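Long-range contacts in Mgp-operon protein 3 (Mycoplasma pneumoniae, PDB 6RJ1), which is an extracellular, membrane-anchored cell-adhesion protein of a human pathogen, probably acting together with the adhesin P1 in attachment to host cells: residues Y173-G178 with E240-T245; T219-D224 with A576-T581; D613-V618 with P744-R749; Y662-V667 with K759-E764. One frame throughout, in Å; residues are numbered along the deposited sequence.

Contact 1 (Y173-G178 with E240-T245); sequences YTPNAG and EPLDST
The Glu240 carboxylate is the flat group through which these segments meet, and the Thr174 hydroxyl faces both of its oxygens: OG1 of Thr174 stands 2.9 Å from OE1 of Glu240 and equally far from OE2, with a single proton to give to the pair, while the two side chains cross at about a right angle. Thr174 CG2, anti to the backbone N (chi1 -57° places OG1 beside that N instead), rests against OE1. On the Glu240 side CG is wedged between backbone N and carbonyl carbon, chi1 56°, and the extended chain beyond it carries the acid group across to the threonine. The puckered ring of Pro175 meets backbone more than side chain. Pro175 CG lies 3.5 Å from Leu242 O and 4.3 Å from Leu242 CD2, and Leu357 of the strand paired with 239-241 touches both residues.

Beyond the strand end, Ser244 binds the short helix around 176-178 twice. Its N donates to Ala177 O (2.9 Å, 162°), and its OG donates to Gly178 O at 2.6 Å. Asp243 OD1 accepts from Thr245 N, an Asx turn that shapes the chain next to these bonds.

Outside the two segments, Glu240 also bonds Thr171 OG1 through OE2 and forms a salt bridge with Arg227 through OE1; Arg227 N bonds Ser244 OG. Shared among hydroxyls and a guanidinium, the buried carboxylate is probably ionised, its charge probably offset in part by the Arg227 salt bridge.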
loop_
_atom_site.group_PDB
_atom_site.type_symbol
_atom_site.label_atom_id
_atom_site.label_comp_id
_atom_site.label_asym_id
_atom_site.label_seq_id
_atom_site.Cartn_x
_atom_site.Cartn_y
_atom_site.Cartn_z
ATOM N N TYR A 173 5.571 -13.494 6.842
ATOM C CA TYR A 173 6.568 -14.571 6.866
ATOM C C TYR A 173 7.401 -14.657 5.585
ATOM O O TYR A 173 8.213 -15.576 5.448
ATOM C CB TYR A 173 5.915 -15.927 7.205
ATOM C CG TYR A 173 5.062 -15.861 8.446
ATOM C CD1 TYR A 173 5.636 -15.685 9.704
ATOM C CD2 TYR A 173 3.677 -15.925 8.365
ATOM C CE1 TYR A 173 4.853 -15.586 10.849
ATOM C CE2 TYR A 173 2.883 -15.833 9.506
ATOM C CZ TYR A 173 3.475 -15.660 10.745
ATOM O OH TYR A 173 2.697 -15.542 11.865
ATOM N N THR A 174 7.214 -13.690 4.660
ATOM C CA THR A 174 7.956 -13.628 3.404
ATOM C C THR A 174 9.392 -13.199 3.728
ATOM O O THR A 174 9.585 -12.080 4.215
ATOM C CB THR A 174 7.262 -12.685 2.391
ATOM O OG1 THR A 174 5.921 -13.123 2.162
ATOM C CG2 THR A 174 8.015 -12.586 1.062
ATOM N N PRO A 175 10.400 -14.075 3.513
ATOM C CA PRO A 175 11.783 -13.673 3.819
ATOM C C PRO A 175 12.398 -12.810 2.716
ATOM O O PRO A 175 11.905 -12.809 1.589
ATOM C CB PRO A 175 12.511 -15.010 3.981
ATOM C CG PRO A 175 11.739 -15.982 3.164
ATOM C CD PRO A 175 10.347 -15.440 2.947
ATOM N N ASN A 176 13.482 -12.084 3.043
ATOM C CA ASN A 176 14.232 -11.222 2.116
ATOM C C ASN A 176 14.623 -11.937 0.806
ATOM O O ASN A 176 14.413 -11.366 -0.261
ATOM C CB ASN A 176 15.476 -10.623 2.808
ATOM C CG ASN A 176 15.210 -9.398 3.650
ATOM O OD1 ASN A 176 14.243 -8.640 3.448
ATOM N ND2 ASN A 176 16.092 -9.159 4.600
ATOM N N ALA A 177 15.148 -13.189 0.883
ATOM C CA ALA A 177 15.528 -13.992 -0.289
ATOM C C ALA A 177 14.308 -14.363 -1.149
ATOM O O ALA A 177 14.434 -14.527 -2.368
ATOM C CB ALA A 177 16.271 -15.240 0.141
ATOM N N GLY A 178 13.143 -14.460 -0.506
ATOM C CA GLY A 178 11.873 -14.717 -1.168
ATOM C C GLY A 178 11.507 -13.564 -2.083
ATOM O O GLY A 178 10.899 -13.788 -3.121
ATOM N N GLU A 240 4.769 -20.078 -1.123
ATOM C CA GLU A 240 5.693 -19.046 -1.588
ATOM C C GLU A 240 7.140 -19.485 -1.318
ATOM O O GLU A 240 7.390 -20.128 -0.293
ATOM C CB GLU A 240 5.364 -17.656 -1.009
ATOM C CG GLU A 240 5.311 -17.568 0.511
ATOM C CD GLU A 240 5.490 -16.157 1.029
ATOM O OE1 GLU A 240 6.533 -15.540 0.717
ATOM O OE2 GLU A 240 4.589 -15.666 1.744
ATOM N N PRO A 241 8.097 -19.199 -2.239
ATOM C CA PRO A 241 9.475 -19.680 -2.034
ATOM C C PRO A 241 10.282 -18.962 -0.957
ATOM O O PRO A 241 10.046 -17.786 -0.673
ATOM C CB PRO A 241 10.109 -19.514 -3.414
ATOM C CG PRO A 241 9.376 -18.393 -4.026
ATOM C CD PRO A 241 7.967 -18.471 -3.522
ATOM N N LEU A 242 11.264 -19.681 -0.379
ATOM C CA LEU A 242 12.181 -19.149 0.627
ATOM C C LEU A 242 13.222 -18.269 -0.055
ATOM O O LEU A 242 13.672 -17.283 0.531
ATOM C CB LEU A 242 12.876 -20.288 1.378
ATOM C CG LEU A 242 12.041 -20.997 2.425
ATOM C CD1 LEU A 242 12.541 -22.391 2.637
ATOM C CD2 LEU A 242 12.050 -20.239 3.747
ATOM N N ASP A 243 13.592 -18.638 -1.298
ATOM C CA ASP A 243 14.548 -17.940 -2.151
ATOM C C ASP A 243 13.992 -17.938 -3.577
ATOM O O ASP A 243 13.910 -18.993 -4.208
ATOM C CB ASP A 243 15.922 -18.639 -2.092
ATOM C CG ASP A 243 17.116 -17.827 -2.578
ATOM O OD1 ASP A 243 16.906 -16.824 -3.306
ATOM O OD2 ASP A 243 18.266 -18.197 -2.231
ATOM N N SER A 244 13.595 -16.757 -4.071
ATOM C CA SER A 244 13.037 -16.590 -5.412
ATOM C C SER A 244 14.085 -16.623 -6.537
ATOM O O SER A 244 13.735 -16.605 -7.721
ATOM C CB SER A 244 12.189 -15.333 -5.488
ATOM O OG SER A 244 10.886 -15.616 -5.017
ATOM N N THR A 245 15.362 -16.688 -6.158
ATOM C CA THR A 245 16.500 -16.793 -7.057
ATOM C C THR A 245 16.724 -18.289 -7.370
ATOM O O THR A 245 17.346 -18.629 -8.380
ATOM C CB THR A 245 17.685 -16.009 -6.433
ATOM O OG1 THR A 245 17.715 -14.693 -6.990
ATOM C CG2 THR A 245 19.051 -16.698 -6.581
#

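Contact 2 (T219-D224 with A576-T581); sequences TGFKLD and ALAWST
Phe221 lays its ring over Ala576. Its CB packs beside Gly663. CG then sits between backbone N and carbonyl carbon (chi1 58°), which folds the ring back over the partner strand. CD1 comes within 4.1 Å of Ala576 CB, CE1 touches Ala578 CB at 4.3 Å near the plane of the ring, and CZ closes to 3.7 Å from Ala576 CB. That methyl lies over one face, only 14° off the ring normal and shifted toward the rim, a CH-pi contact. Leu223 flanks the same alanine, with CD1 3.9 Å from Ala576 CB.

The weakly bonded strand 220-222 runs antiparallel beside 575-577, part of the large mixed sheet that also includes 549-563; the second segment falls in the MgpC adhesin region, a family grouped with the beta-propellers. The backbone pairing is uneven. Ala576 N donates to Phe221 O at 2.8 Å and 167°, whereas the return bond, Phe221 N to Ala576 O, is longer at 3.3 Å. Farther along, Ala578 N makes a weak bond to Thr219 O, and Gly220 brings its CA close to Ala576 O, 3.2 Å away. Tyr229 borders both Phe221 and Leu223, and Arg181 packs on the phenylalanine.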
loop_
_atom_site.group_PDB
_atom_site.type_symbol
_atom_site.label_atom_id
_atom_site.label_comp_id
_atom_site.label_asym_id
_atom_site.label_seq_id
_atom_site.Cartn_x
_atom_site.Cartn_y
_atom_site.Cartn_z
ATOM N N THR A 219 18.105 -3.637 -16.554
ATOM C CA THR A 219 16.819 -3.271 -17.153
ATOM C C THR A 219 15.585 -3.837 -16.423
ATOM O O THR A 219 14.458 -3.438 -16.734
ATOM C CB THR A 219 16.804 -3.662 -18.634
ATOM O OG1 THR A 219 16.877 -5.086 -18.749
ATOM C CG2 THR A 219 17.910 -3.002 -19.426
ATOM N N GLY A 220 15.798 -4.746 -15.475
ATOM C CA GLY A 220 14.699 -5.336 -14.727
ATOM C C GLY A 220 15.034 -6.606 -13.986
ATOM O O GLY A 220 16.137 -6.755 -13.455
ATOM N N PHE A 221 14.058 -7.515 -13.905
ATOM C CA PHE A 221 14.218 -8.774 -13.191
ATOM C C PHE A 221 13.521 -9.925 -13.911
ATOM O O PHE A 221 12.459 -9.735 -14.509
ATOM C CB PHE A 221 13.767 -8.643 -11.712
ATOM C CG PHE A 221 12.334 -8.212 -11.484
ATOM C CD1 PHE A 221 11.996 -6.865 -11.437
ATOM C CD2 PHE A 221 11.334 -9.151 -11.265
ATOM C CE1 PHE A 221 10.669 -6.462 -11.202
ATOM C CE2 PHE A 221 10.012 -8.753 -11.027
ATOM C CZ PHE A 221 9.686 -7.409 -10.998
ATOM N N LYS A 222 14.141 -11.118 -13.850
ATOM C CA LYS A 222 13.658 -12.360 -14.444
ATOM C C LYS A 222 12.324 -12.808 -13.814
ATOM O O LYS A 222 12.173 -12.784 -12.587
ATOM C CB LYS A 222 14.720 -13.455 -14.311
ATOM C CG LYS A 222 15.953 -13.222 -15.171
ATOM C CD LYS A 222 16.746 -14.501 -15.359
ATOM C CE LYS A 222 17.911 -14.312 -16.307
ATOM N NZ LYS A 222 18.765 -15.530 -16.388
ATOM N N LEU A 223 11.352 -13.191 -14.665
ATOM C CA LEU A 223 10.017 -13.631 -14.226
ATOM C C LEU A 223 9.795 -15.153 -14.335
ATOM O O LEU A 223 8.693 -15.629 -14.051
ATOM C CB LEU A 223 8.920 -12.870 -14.994
ATOM C CG LEU A 223 8.836 -11.367 -14.759
ATOM C CD1 LEU A 223 7.959 -10.714 -15.786
ATOM C CD2 LEU A 223 8.324 -11.051 -13.368
ATOM N N ASP A 224 10.842 -15.908 -14.727
ATOM C CA ASP A 224 10.797 -17.365 -14.898
ATOM C C ASP A 224 10.722 -18.165 -13.587
ATOM O O ASP A 224 10.201 -19.284 -13.581
ATOM C CB ASP A 224 11.991 -17.837 -15.753
ATOM C CG ASP A 224 13.370 -17.621 -15.148
ATOM O OD1 ASP A 224 13.565 -16.586 -14.464
ATOM O OD2 ASP A 224 14.266 -18.479 -15.382
ATOM N N ALA A 576 10.702 -8.635 -16.426
ATOM C CA ALA A 576 10.004 -7.396 -16.130
ATOM C C ALA A 576 10.978 -6.260 -16.434
ATOM O O ALA A 576 12.189 -6.466 -16.374
ATOM C CB ALA A 576 9.588 -7.356 -14.672
ATOM N N LEU A 577 10.459 -5.086 -16.799
ATOM C CA LEU A 577 11.291 -3.942 -17.137
ATOM C C LEU A 577 11.124 -2.845 -16.102
ATOM O O LEU A 577 10.122 -2.125 -16.092
ATOM C CB LEU A 577 11.014 -3.457 -18.569
ATOM C CG LEU A 577 11.148 -4.515 -19.660
ATOM C CD1 LEU A 577 10.307 -4.174 -20.841
ATOM C CD2 LEU A 577 12.579 -4.710 -20.058
ATOM N N ALA A 578 12.103 -2.774 -15.182
ATOM C CA ALA A 578 12.148 -1.853 -14.050
ATOM C C ALA A 578 13.586 -1.462 -13.766
ATOM O O ALA A 578 14.493 -2.265 -13.972
ATOM C CB ALA A 578 11.554 -2.526 -12.823
ATOM N N TRP A 579 13.804 -0.239 -13.280
ATOM C CA TRP A 579 15.151 0.238 -12.973
ATOM C C TRP A 579 15.143 1.258 -11.841
ATOM O O TRP A 579 14.112 1.895 -11.581
ATOM C CB TRP A 579 15.821 0.827 -14.230
ATOM C CG TRP A 579 15.041 1.956 -14.833
ATOM C CD1 TRP A 579 15.096 3.272 -14.479
ATOM C CD2 TRP A 579 14.016 1.847 -15.831
ATOM N NE1 TRP A 579 14.164 3.989 -15.187
ATOM C CE2 TRP A 579 13.487 3.139 -16.028
ATOM C CE3 TRP A 579 13.482 0.777 -16.573
ATOM C CZ2 TRP A 579 12.480 3.399 -16.966
ATOM C CZ3 TRP A 579 12.455 1.030 -17.468
ATOM C CH2 TRP A 579 11.987 2.331 -17.682
ATOM N N SER A 580 16.308 1.430 -11.191
ATOM C CA SER A 580 16.538 2.382 -10.108
ATOM C C SER A 580 16.415 3.821 -10.639
ATOM O O SER A 580 17.017 4.155 -11.675
ATOM C CB SER A 580 17.929 2.163 -9.519
ATOM O OG SER A 580 18.312 3.223 -8.657
ATOM N N THR A 581 15.632 4.658 -9.936
ATOM C CA THR A 581 15.418 6.059 -10.316
ATOM C C THR A 581 16.026 7.033 -9.310
ATOM O O THR A 581 15.576 8.175 -9.214
ATOM C CB THR A 581 13.943 6.342 -10.544
ATOM O OG1 THR A 581 13.223 6.088 -9.339
ATOM C CG2 THR A 581 13.373 5.574 -11.712
#

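Contact 3 (D613-V618 with P744-R749); sequences DTFAYV and PEAGNR
Phe615 and Ala746 form the centre of this contact. The phenylalanine ring reaches over the bend of segment 744-749, where CE1 approaches Glu745 O to 3.4 Å and Ala746 CA to 3.7 Å; the backbone meets the ring obliquely. With CG between backbone N and carbonyl carbon, chi1 53°, the ring is directed across the loop instead of along its own strand. Ala746 answers with its methyl: CB lies 3.5 Å from Phe615 O, 4.1 Å from Ala616 CA and 4.2 Å from Phe615 CD1, filling the angle between ring and strand.

Next along the strand, the Thr614 hydroxyl faces the loop, OG1 lying 3.0 Å from Gly747 CA. Gly747 has a positive phi of 112°, a conformation favoured by glycine, and the chain turns there. Asp613 OD1 approaches the main chain of Arg749, 3.9 Å from CA, a contact with backbone and not with the guanidinium. The two chains run roughly antiparallel, but Phe615 O and Gly747 N, although close, are set at too poor an angle to bond, so van der Waals packing joins the segments.

The next shell reaches both segments. Phe670 of helix 666-673 touches Pro744 and Ala746, and meets the Tyr617 ring with planes about 45° apart. Ala616 bonds Phe609 through the backbone, within the small antiparallel hairpin of strands 609-611 and 614-616. The contact is therefore a surface packing of an irregular loop against one strand of a beta hairpin, with helix 666-673 touching Tyr617 on one side and Pro744 and Ala746 on the other.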
loop_
_atom_site.group_PDB
_atom_site.type_symbol
_atom_site.label_atom_id
_atom_site.label_comp_id
_atom_site.label_asym_id
_atom_site.label_seq_id
_atom_site.Cartn_x
_atom_site.Cartn_y
_atom_site.Cartn_z
ATOM N N ASP A 613 38.883 3.315 -5.616
ATOM C CA ASP A 613 38.799 2.260 -4.593
ATOM C C ASP A 613 37.643 2.571 -3.593
ATOM O O ASP A 613 37.674 2.170 -2.420
ATOM C CB ASP A 613 40.156 2.103 -3.868
ATOM C CG ASP A 613 40.502 0.682 -3.449
ATOM O OD1 ASP A 613 39.656 0.031 -2.779
ATOM O OD2 ASP A 613 41.627 0.227 -3.766
ATOM N N THR A 614 36.626 3.295 -4.096
ATOM C CA THR A 614 35.411 3.703 -3.394
ATOM C C THR A 614 34.228 3.552 -4.339
ATOM O O THR A 614 34.155 4.241 -5.357
ATOM C CB THR A 614 35.539 5.096 -2.711
ATOM O OG1 THR A 614 34.235 5.596 -2.414
ATOM C CG2 THR A 614 36.280 6.131 -3.551
ATOM N N PHE A 615 33.322 2.619 -4.017
ATOM C CA PHE A 615 32.145 2.349 -4.832
ATOM C C PHE A 615 30.944 3.205 -4.447
ATOM O O PHE A 615 30.956 3.875 -3.416
ATOM C CB PHE A 615 31.794 0.845 -4.838
ATOM C CG PHE A 615 31.644 0.170 -3.492
ATOM C CD1 PHE A 615 30.473 0.312 -2.749
ATOM C CD2 PHE A 615 32.644 -0.659 -2.997
ATOM C CE1 PHE A 615 30.330 -0.322 -1.509
ATOM C CE2 PHE A 615 32.500 -1.297 -1.757
ATOM C CZ PHE A 615 31.343 -1.124 -1.022
ATOM N N ALA A 616 29.916 3.192 -5.310
ATOM C CA ALA A 616 28.623 3.862 -5.167
ATOM C C ALA A 616 27.656 3.130 -6.090
ATOM O O ALA A 616 28.070 2.614 -7.142
ATOM C CB ALA A 616 28.723 5.327 -5.564
ATOM N N TYR A 617 26.382 3.045 -5.690
ATOM C CA TYR A 617 25.384 2.360 -6.508
ATOM C C TYR A 617 24.553 3.338 -7.366
ATOM O O TYR A 617 23.622 2.921 -8.042
ATOM C CB TYR A 617 24.517 1.427 -5.646
ATOM C CG TYR A 617 25.230 0.141 -5.282
ATOM C CD1 TYR A 617 25.289 -0.925 -6.174
ATOM C CD2 TYR A 617 25.847 -0.010 -4.044
ATOM C CE1 TYR A 617 25.938 -2.113 -5.843
ATOM C CE2 TYR A 617 26.505 -1.193 -3.701
ATOM C CZ TYR A 617 26.545 -2.244 -4.604
ATOM O OH TYR A 617 27.195 -3.413 -4.281
ATOM N N VAL A 618 24.946 4.623 -7.378
ATOM C CA VAL A 618 24.300 5.704 -8.132
ATOM C C VAL A 618 25.260 6.292 -9.162
ATOM O O VAL A 618 26.480 6.243 -8.974
ATOM C CB VAL A 618 23.722 6.836 -7.244
ATOM C CG1 VAL A 618 22.401 7.335 -7.798
ATOM C CG2 VAL A 618 23.570 6.418 -5.789
ATOM N N PRO A 744 24.629 -2.573 3.947
ATOM C CA PRO A 744 25.893 -2.148 3.326
ATOM C C PRO A 744 26.159 -0.643 3.410
ATOM O O PRO A 744 25.296 0.120 3.845
ATOM C CB PRO A 744 25.769 -2.654 1.878
ATOM C CG PRO A 744 24.352 -3.134 1.719
ATOM C CD PRO A 744 23.577 -2.771 2.935
ATOM N N GLU A 745 27.373 -0.224 3.018
ATOM C CA GLU A 745 27.777 1.180 3.023
ATOM C C GLU A 745 28.724 1.478 1.876
ATOM O O GLU A 745 29.690 0.743 1.672
ATOM C CB GLU A 745 28.341 1.632 4.391
ATOM C CG GLU A 745 29.003 0.547 5.234
ATOM C CD GLU A 745 28.959 0.766 6.737
ATOM O OE1 GLU A 745 30.015 0.606 7.392
ATOM O OE2 GLU A 745 27.869 1.094 7.261
ATOM N N ALA A 746 28.417 2.530 1.099
ATOM C CA ALA A 746 29.207 2.942 -0.062
ATOM C C ALA A 746 30.320 3.915 0.309
ATOM O O ALA A 746 30.096 4.852 1.078
ATOM C CB ALA A 746 28.305 3.551 -1.125
ATOM N N GLY A 747 31.505 3.669 -0.246
ATOM C CA GLY A 747 32.701 4.479 -0.036
ATOM C C GLY A 747 33.815 3.805 0.745
ATOM O O GLY A 747 34.780 4.471 1.137
ATOM N N ASN A 748 33.699 2.477 0.959
ATOM C CA ASN A 748 34.648 1.678 1.739
ATOM C C ASN A 748 35.941 1.313 0.975
ATOM O O ASN A 748 36.572 2.191 0.376
ATOM C CB ASN A 748 33.957 0.427 2.326
ATOM C CG ASN A 748 32.925 0.695 3.409
ATOM O OD1 ASN A 748 31.906 0.004 3.500
ATOM N ND2 ASN A 748 33.163 1.681 4.271
ATOM N N ARG A 749 36.343 0.025 1.035
ATOM C CA ARG A 749 37.574 -0.525 0.457
ATOM C C ARG A 749 37.338 -1.901 -0.226
ATOM O O ARG A 749 38.212 -2.779 -0.168
ATOM C CB ARG A 749 38.647 -0.623 1.571
ATOM C CG ARG A 749 38.152 -1.323 2.848
ATOM C CD ARG A 749 39.067 -1.126 4.044
ATOM N NE ARG A 749 38.884 0.180 4.681
ATOM C CZ ARG A 749 39.788 1.156 4.674
ATOM N NH1 ARG A 749 40.958 0.985 4.066
ATOM N NH2 ARG A 749 39.534 2.308 5.278
#

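Contact 4 (Y662-V667 with K759-E764); sequences YGDDGV and KISTLE
Asp664, just ahead of helix 666-673, receives the first residues of a type I beta turn running from Ile760 to Leu763. Its carboxylate takes two bonds from Ser761. The serine N donates to OD1 (2.8 Å, 176°) on the syn side, 32° out of the carboxylate plane; the serine OG donates to OD2 at 2.7 Å, also syn and nearer the plane. CG anti to the backbone N, chi1 -171°, carries the acid to the turn.

Lys759 adds charge. Its chain lies obliquely across the aspartate, CB 3.3 Å from Asp664 OD1, then bends at its last torsion so that NZ reaches Asp664 OD2 in a salt bridge of 3.5 Å and donates to Ser761 OG at 3.0 Å. Serine OG is thus held between lysine and carboxylate; the donated bonds and the nearby ammonium group would probably favour an ionised acid.

The turn belongs to the long connection between strands 723-732 and 779-786, here packed on the start of a helix of the MgpC adhesin region. Asp664 is itself the centre of an inverse gamma turn, and Asp665 behind it occupies the N-cap, OD2 accepting from Val667 N. Ile760 points its CD1 at two carbonyls, 3.3 Å from Gly663 O and 3.5 Å from Tyr662 O, while its side chain also leans on Thr668 and Val669 of the helix.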
loop_
_atom_site.group_PDB
_atom_site.type_symbol
_atom_site.label_atom_id
_atom_site.label_comp_id
_atom_site.label_asym_id
_atom_site.label_seq_id
_atom_site.Cartn_x
_atom_site.Cartn_y
_atom_site.Cartn_z
ATOM N N TYR A 662 12.703 -5.960 -8.233
ATOM C CA TYR A 662 13.033 -7.016 -7.285
ATOM C C TYR A 662 14.381 -7.625 -7.642
ATOM O O TYR A 662 14.715 -8.705 -7.147
ATOM C CB TYR A 662 11.954 -8.096 -7.308
ATOM C CG TYR A 662 10.700 -7.752 -6.535
ATOM C CD1 TYR A 662 10.751 -7.489 -5.167
ATOM C CD2 TYR A 662 9.451 -7.797 -7.143
ATOM C CE1 TYR A 662 9.591 -7.244 -4.432
ATOM C CE2 TYR A 662 8.284 -7.569 -6.415
ATOM C CZ TYR A 662 8.360 -7.294 -5.061
ATOM O OH TYR A 662 7.217 -7.058 -4.347
ATOM N N GLY A 663 15.131 -6.939 -8.511
ATOM C CA GLY A 663 16.441 -7.367 -8.986
ATOM C C GLY A 663 17.407 -7.556 -7.840
ATOM O O GLY A 663 17.691 -6.607 -7.107
ATOM N N ASP A 664 17.867 -8.794 -7.649
ATOM C CA ASP A 664 18.779 -9.226 -6.592
ATOM C C ASP A 664 20.167 -8.604 -6.792
ATOM O O ASP A 664 21.094 -9.244 -7.295
ATOM C CB ASP A 664 18.813 -10.762 -6.542
ATOM C CG ASP A 664 19.554 -11.338 -5.366
ATOM O OD1 ASP A 664 19.539 -10.702 -4.287
ATOM O OD2 ASP A 664 20.145 -12.431 -5.519
ATOM N N ASP A 665 20.280 -7.321 -6.427
ATOM C CA ASP A 665 21.479 -6.503 -6.581
ATOM C C ASP A 665 21.589 -5.498 -5.417
ATOM O O ASP A 665 20.628 -5.307 -4.654
ATOM C CB ASP A 665 21.415 -5.757 -7.933
ATOM C CG ASP A 665 22.737 -5.158 -8.382
ATOM O OD1 ASP A 665 23.623 -5.931 -8.821
ATOM O OD2 ASP A 665 22.890 -3.919 -8.287
ATOM N N GLY A 666 22.759 -4.873 -5.307
ATOM C CA GLY A 666 23.049 -3.867 -4.296
ATOM C C GLY A 666 22.254 -2.585 -4.450
ATOM O O GLY A 666 21.821 -2.015 -3.446
ATOM N N VAL A 667 22.048 -2.122 -5.701
ATOM C CA VAL A 667 21.334 -0.874 -5.986
ATOM C C VAL A 667 19.893 -0.908 -5.423
ATOM O O VAL A 667 19.489 0.046 -4.758
ATOM C CB VAL A 667 21.411 -0.447 -7.478
ATOM C CG1 VAL A 667 20.677 -1.411 -8.399
ATOM C CG2 VAL A 667 20.925 0.982 -7.678
ATOM N N LYS A 759 23.346 -8.091 -1.767
ATOM C CA LYS A 759 22.160 -8.096 -2.607
ATOM C C LYS A 759 20.945 -8.456 -1.726
ATOM O O LYS A 759 21.096 -8.573 -0.510
ATOM C CB LYS A 759 22.341 -9.006 -3.834
ATOM C CG LYS A 759 23.079 -10.319 -3.604
ATOM C CD LYS A 759 23.401 -10.968 -4.948
ATOM C CE LYS A 759 24.158 -12.265 -4.837
ATOM N NZ LYS A 759 23.308 -13.369 -4.316
ATOM N N ILE A 760 19.741 -8.539 -2.300
ATOM C CA ILE A 760 18.508 -8.837 -1.552
ATOM C C ILE A 760 18.582 -10.207 -0.858
ATOM O O ILE A 760 18.314 -10.304 0.343
ATOM C CB ILE A 760 17.227 -8.680 -2.427
ATOM C CG1 ILE A 760 17.199 -7.337 -3.187
ATOM C CG2 ILE A 760 15.963 -8.863 -1.589
ATOM C CD1 ILE A 760 16.148 -7.256 -4.278
ATOM N N SER A 761 18.986 -11.243 -1.611
ATOM C CA SER A 761 19.098 -12.610 -1.116
ATOM C C SER A 761 20.086 -12.763 0.043
ATOM O O SER A 761 19.873 -13.639 0.879
ATOM C CB SER A 761 19.416 -13.578 -2.251
ATOM O OG SER A 761 20.591 -13.194 -2.944
ATOM N N THR A 762 21.133 -11.908 0.122
ATOM C CA THR A 762 22.135 -11.991 1.204
ATOM C C THR A 762 21.813 -11.055 2.391
ATOM O O THR A 762 22.426 -11.196 3.454
ATOM C CB THR A 762 23.562 -11.810 0.679
ATOM O OG1 THR A 762 23.723 -10.490 0.163
ATOM C CG2 THR A 762 23.931 -12.846 -0.371
ATOM N N LEU A 763 20.826 -10.141 2.220
ATOM C CA LEU A 763 20.358 -9.212 3.251
ATOM C C LEU A 763 19.682 -10.002 4.375
ATOM O O LEU A 763 18.815 -10.845 4.112
ATOM C CB LEU A 763 19.390 -8.171 2.656
ATOM C CG LEU A 763 19.107 -6.919 3.498
ATOM C CD1 LEU A 763 20.270 -5.937 3.449
ATOM C CD2 LEU A 763 17.841 -6.232 3.035
ATOM N N GLU A 764 20.135 -9.749 5.622
ATOM C CA GLU A 764 19.684 -10.393 6.860
ATOM C C GLU A 764 18.755 -9.455 7.628
ATOM O O GLU A 764 19.157 -8.341 7.977
ATOM C CB GLU A 764 20.892 -10.754 7.751
ATOM C CG GLU A 764 21.858 -11.776 7.169
ATOM C CD GLU A 764 23.187 -11.904 7.900
ATOM O OE1 GLU A 764 24.222 -12.069 7.214
ATOM O OE2 GLU A 764 23.201 -11.837 9.152
#

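Overall arrangement
From the N terminus, contact 1 closes a loop of about 60 residues from 173-178 to 240-245. Contact 2 starts inside that loop, at 219-224, and crosses it to reach 576-581, adding strand 220-222 to the large mixed sheet. Both are complete before contact 3 begins. Contacts 3 and 4 cross in turn: 613-618 and 662-667 reach forward to 744-749 and 759-764, fastening one long connection to a hairpin and to helix 666-673. Contact 4 touches all the others: Asn176 probably bonds Leu763, Phe221 packs on Tyr662, and Tyr617 on Gly666 and Val667. Its centre lies about 12 Å, 13 Å and 15 Å from the centres of contacts 1, 2 and 3.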